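Local coordinates for cytochrome C3 (Desulfovibrio desulfuricans, PDB 1UP9), which carries four covalently bound heme c groups and probably serves as an electron-transfer protein, at residues C82-V87 / D96-A101. Sequence-based numbering, arbitrary orientation. Where two conformers were deposited one is given.
Sequences CHSKVV and DLTGCA. With HEC (heme c), chain D.
The imidazole of His83 has Leu97 over one face, CD1 standing 4.2 Å above the ring plane near its centre, and at its edge, in plane, Leu97 O and heme C4A. His83 ND1 donates a hydrogen bond to Leu97 O, 2.8 Å long with an N-H...O angle of 157°. The acceptor lies 12° out of the ring plane, while the donor sits in the carbonyl plane on a lone pair, approaching at 126° to the C=O bond. The other ring nitrogen, His83 NE2, binds the heme iron at 2.0 Å, so a bond on each nitrogen fixes the ring's rotation; the hydrogen bond probably also polarises the imidazole. His25 supplies the second axial ligand, giving the bis-histidine coordination of class III cytochromes. Cys82 SG, turned away from the backbone N toward the porphyrin edge, forms the thioether to heme CAC, and Cys82 with His83 makes up the Cys-His end of a c-type heme-binding motif. Residues of helices 79-89 and 94-98 meet beside this heme, His83 and Leu97 having their CA atoms 6.0 Å apart. Leu97 divides its branches: CD1 packs 3.6 Å from Val86 CG1, whereas CD2 lies 3.7 Å from heme CAA. Further from the porphyrin, in one conformer, Val87 CG1 passes 3.8 Å from Leu97 CB, and Val87 CG2 meets Thr98 CG2 tip to tip at 4.0 Å, the threonine hydroxyl being hydrogen-bonded to Lys94 O.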
ATOM      1  N   CYS A  82       3.473  -0.771  -8.036  1.00 15.08           N
ATOM      2  CA  CYS A  82       2.404  -0.827  -9.037  1.00 14.54           C
ATOM      3  C   CYS A  82       2.118   0.533  -9.597  1.00 14.11           C
ATOM      4  O   CYS A  82       1.973   0.683 -10.814  1.00 14.33           O
ATOM      5  CB  CYS A  82       1.106  -1.408  -8.415  1.00 15.36           C
ATOM      6  SG  CYS A  82      -0.159  -1.482  -9.722  1.00 15.05           S
ATOM      7  N   HIS A  83       2.080   1.591  -8.777  1.00 14.22           N
ATOM      8  CA  HIS A  83       1.813   2.916  -9.343  1.00 13.70           C
ATOM      9  C   HIS A  83       2.879   3.320 -10.357  1.00 13.75           C
ATOM     10  O   HIS A  83       2.512   4.006 -11.320  1.00 14.61           O
ATOM     11  CB  HIS A  83       1.717   3.945  -8.194  1.00 13.87           C
ATOM     12  CG  HIS A  83       0.412   3.841  -7.474  1.00 13.22           C
ATOM     13  ND1 HIS A  83       0.091   4.845  -6.570  1.00 13.88           N
ATOM     14  CD2 HIS A  83      -0.632   2.981  -7.519  1.00 13.50           C
ATOM     15  CE1 HIS A  83      -1.099   4.579  -6.071  1.00 12.66           C
ATOM     16  NE2 HIS A  83      -1.584   3.452  -6.605  1.00 12.69           N
ATOM     17  N   SER A  84       4.136   2.896 -10.155  1.00 14.07           N
ATOM     18  CA  SER A  84       5.136   3.256 -11.159  1.00 15.43           C
ATOM     19  C   SER A  84       4.789   2.692 -12.529  1.00 15.74           C
ATOM     20  O   SER A  84       4.986   3.315 -13.585  1.00 15.59           O
ATOM     21  CB  SER A  84       6.510   2.767 -10.659  0.51 16.28           C
ATOM     22  OG  SER A  84       6.845   3.494  -9.467  0.51 16.77           O
ATOM     23  N   LYS A  85       4.267   1.473 -12.538  1.00 15.23           N
ATOM     24  CA  LYS A  85       3.821   0.844 -13.797  1.00 14.40           C
ATOM     25  C   LYS A  85       2.596   1.541 -14.362  1.00 13.72           C
ATOM     26  O   LYS A  85       2.472   1.734 -15.585  1.00 15.51           O
ATOM     27  CB  LYS A  85       3.494  -0.640 -13.601  1.00 15.44           C
ATOM     28  CG  LYS A  85       4.685  -1.506 -13.194  1.00 20.52           C
ATOM     29  CD  LYS A  85       4.185  -2.882 -12.754  1.00 23.00           C
ATOM     30  CE  LYS A  85       5.260  -3.792 -12.159  0.64 25.60           C
ATOM     31  NZ  LYS A  85       4.601  -4.975 -11.502  0.64 25.58           N
ATOM     32  N   VAL A  86       1.645   1.937 -13.505  1.00 14.02           N
ATOM     33  CA  VAL A  86       0.450   2.640 -13.965  1.00 13.65           C
ATOM     34  C   VAL A  86       0.853   3.973 -14.611  1.00 13.33           C
ATOM     35  O   VAL A  86       0.319   4.278 -15.656  1.00 14.43           O
ATOM     36  CB  VAL A  86      -0.524   2.861 -12.794  1.00 14.35           C
ATOM     37  CG1 VAL A  86      -1.697   3.748 -13.167  1.00 15.29           C
ATOM     38  CG2 VAL A  86      -1.074   1.519 -12.263  1.00 15.51           C
ATOM     39  N   VAL A  87       1.748   4.708 -13.964  1.00 14.20           N
ATOM     40  CA  VAL A  87       2.092   6.051 -14.495  1.00 15.01           C
ATOM     41  C   VAL A  87       2.972   5.918 -15.705  1.00 15.05           C
ATOM     42  O   VAL A  87       2.980   6.825 -16.502  1.00 17.87           O
ATOM     43  CB  VAL A  87       2.664   6.997 -13.428  0.59 16.09           C
ATOM     44  CG1 VAL A  87       1.709   6.991 -12.209  0.59 18.31           C
ATOM     45  CG2 VAL A  87       4.038   6.644 -12.936  0.59 16.13           C
ATOM     46  N   ASP A  96      -0.026  12.520  -9.132  1.00 15.15           N
ATOM     47  CA  ASP A  96      -1.120  12.019  -8.325  1.00 14.60           C
ATOM     48  C   ASP A  96      -0.784  10.695  -7.628  1.00 13.71           C
ATOM     49  O   ASP A  96      -1.136  10.462  -6.478  1.00 13.76           O
ATOM     50  CB  ASP A  96      -2.364  11.738  -9.184  1.00 15.33           C
ATOM     51  CG  ASP A  96      -3.181  12.962  -9.505  1.00 19.17           C
ATOM     52  OD1 ASP A  96      -2.965  14.046  -8.934  1.00 21.28           O
ATOM     53  OD2 ASP A  96      -4.056  12.894 -10.393  1.00 28.91           O
ATOM     54  N   LEU A  97      -0.111   9.788  -8.364  1.00 13.74           N
ATOM     55  CA  LEU A  97       0.100   8.434  -7.849  1.00 13.87           C
ATOM     56  C   LEU A  97       1.499   8.149  -7.309  1.00 13.76           C
ATOM     57  O   LEU A  97       1.720   7.113  -6.650  1.00 14.21           O
ATOM     58  CB  LEU A  97      -0.184   7.390  -8.946  1.00 15.32           C
ATOM     59  CG  LEU A  97      -1.607   7.360  -9.519  1.00 18.99           C
ATOM     60  CD1 LEU A  97      -1.754   6.094 -10.375  1.00 18.33           C
ATOM     61  CD2 LEU A  97      -2.694   7.524  -8.514  1.00 21.95           C
ATOM     62  N   THR A  98       2.469   9.029  -7.586  1.00 14.27           N
ATOM     63  CA  THR A  98       3.822   8.729  -7.110  1.00 14.12           C
ATOM     64  C   THR A  98       4.452   9.930  -6.434  1.00 15.23           C
ATOM     65  O   THR A  98       5.575   9.775  -5.906  1.00 16.26           O
ATOM     66  CB  THR A  98       4.770   8.234  -8.227  1.00 15.22           C
ATOM     67  OG1 THR A  98       5.035   9.265  -9.213  1.00 16.77           O
ATOM     68  CG2 THR A  98       4.189   7.001  -8.927  1.00 15.47           C
ATOM     69  N   GLY A  99       3.842  11.121  -6.425  1.00 15.17           N
ATOM     70  CA  GLY A  99       4.534  12.239  -5.797  1.00 16.89           C
ATOM     71  C   GLY A  99       4.595  12.146  -4.285  1.00 16.68           C
ATOM     72  O   GLY A  99       3.668  11.678  -3.607  1.00 17.01           O
ATOM     73  N   CYS A 100       5.688  12.687  -3.748  1.00 17.38           N
ATOM     74  CA  CYS A 100       5.871  12.702  -2.300  1.00 18.86           C
ATOM     75  C   CYS A 100       5.126  13.879  -1.676  1.00 19.05           C
ATOM     76  O   CYS A 100       4.938  13.809  -0.476  1.00 19.70           O
ATOM     77  CB  CYS A 100       7.375  12.776  -1.917  1.00 19.02           C
ATOM     78  SG  CYS A 100       8.412  11.599  -2.832  1.00 18.61           S
ATOM     79  N   ALA A 101       4.744  14.856  -2.478  1.00 19.94           N
ATOM     80  CA  ALA A 101       3.923  15.976  -2.004  1.00 21.81           C
ATOM     81  C   ALA A 101       2.933  16.349  -3.113  1.00 21.30           C
ATOM     82  O   ALA A 101       3.232  16.171  -4.303  1.00 22.33           O
ATOM     83  CB  ALA A 101       4.730  17.186  -1.611  1.00 29.06           C
TER
HETATM   84 FE   HEC D 203      -3.304   2.552  -6.086  1.00 13.54          FE
HETATM   85  CHA HEC D 203      -5.182   4.842  -7.776  1.00 14.54           C
HETATM   86  CHB HEC D 203      -3.344   4.576  -3.276  1.00 14.79           C
HETATM   87  CHC HEC D 203      -1.631   0.171  -4.295  1.00 13.45           C
HETATM   88  CHD HEC D 203      -3.205   0.566  -8.878  1.00 13.52           C
HETATM   89  NA  HEC D 203      -4.048   4.331  -5.655  1.00 13.71           N
HETATM   90  C1A HEC D 203      -4.815   5.134  -6.476  1.00 14.38           C
HETATM   91  C2A HEC D 203      -5.131   6.381  -5.802  1.00 15.20           C
HETATM   92  C3A HEC D 203      -4.653   6.309  -4.559  1.00 13.72           C
HETATM   93  C4A HEC D 203      -3.985   5.025  -4.432  1.00 13.53           C
HETATM   94  CMA HEC D 203      -4.722   7.358  -3.447  1.00 16.28           C
HETATM   95  CAA HEC D 203      -5.795   7.577  -6.519  1.00 19.22           C
HETATM   96  CBA HEC D 203      -7.322   7.605  -6.274  1.00 21.02           C
HETATM   97  CGA HEC D 203      -7.874   8.938  -6.784  1.00 29.02           C
HETATM   98  O1A HEC D 203      -8.491   8.878  -7.851  1.00 46.82           O
HETATM   99  O2A HEC D 203      -7.651   9.943  -6.099  1.00 28.36           O
HETATM  100  NB  HEC D 203      -2.664   2.412  -4.210  1.00 12.67           N
HETATM  101  C1B HEC D 203      -2.689   3.361  -3.176  1.00 12.98           C
HETATM  102  C2B HEC D 203      -1.974   2.881  -2.007  1.00 14.22           C
HETATM  103  C3B HEC D 203      -1.551   1.636  -2.310  1.00 13.62           C
HETATM  104  C4B HEC D 203      -1.953   1.362  -3.676  1.00 12.56           C
HETATM  105  CMB HEC D 203      -1.774   3.718  -0.736  1.00 14.94           C
HETATM  106  CAB HEC D 203      -0.747   0.628  -1.515  1.00 15.58           C
HETATM  107  CBB HEC D 203      -1.446   0.295  -0.151  1.00 16.34           C
HETATM  108  NC  HEC D 203      -2.542   0.771  -6.508  1.00 13.59           N
HETATM  109  C1C HEC D 203      -1.876  -0.068  -5.648  1.00 13.59           C
HETATM  110  C2C HEC D 203      -1.449  -1.273  -6.337  1.00 14.09           C
HETATM  111  C3C HEC D 203      -1.853  -1.163  -7.632  1.00 14.22           C
HETATM  112  C4C HEC D 203      -2.567   0.115  -7.724  1.00 13.26           C
HETATM  113  CMC HEC D 203      -0.637  -2.373  -5.632  1.00 16.14           C
HETATM  114  CAC HEC D 203      -1.646  -2.073  -8.838  1.00 14.81           C
HETATM  115  CBC HEC D 203      -1.526  -3.562  -8.562  1.00 16.94           C
HETATM  116  ND  HEC D 203      -3.987   2.696  -7.944  1.00 12.79           N
HETATM  117  C1D HEC D 203      -3.909   1.750  -8.958  1.00 13.10           C
HETATM  118  C2D HEC D 203      -4.662   2.169 -10.103  1.00 13.70           C
HETATM  119  C3D HEC D 203      -5.212   3.351  -9.791  1.00 14.06           C
HETATM  120  C4D HEC D 203      -4.825   3.699  -8.456  1.00 13.28           C
HETATM  121  CMD HEC D 203      -4.825   1.328 -11.380  1.00 17.63           C
HETATM  122  CAD HEC D 203      -6.165   4.139 -10.688  1.00 16.55           C
HETATM  123  CBD HEC D 203      -5.344   4.908 -11.748  1.00 18.61           C
HETATM  124  CGD HEC D 203      -6.276   5.432 -12.835  1.00 18.25           C
HETATM  125  O1D HEC D 203      -7.116   6.267 -12.455  1.00 23.85           O
HETATM  126  O2D HEC D 203      -6.134   4.979 -13.991  1.00 22.68           O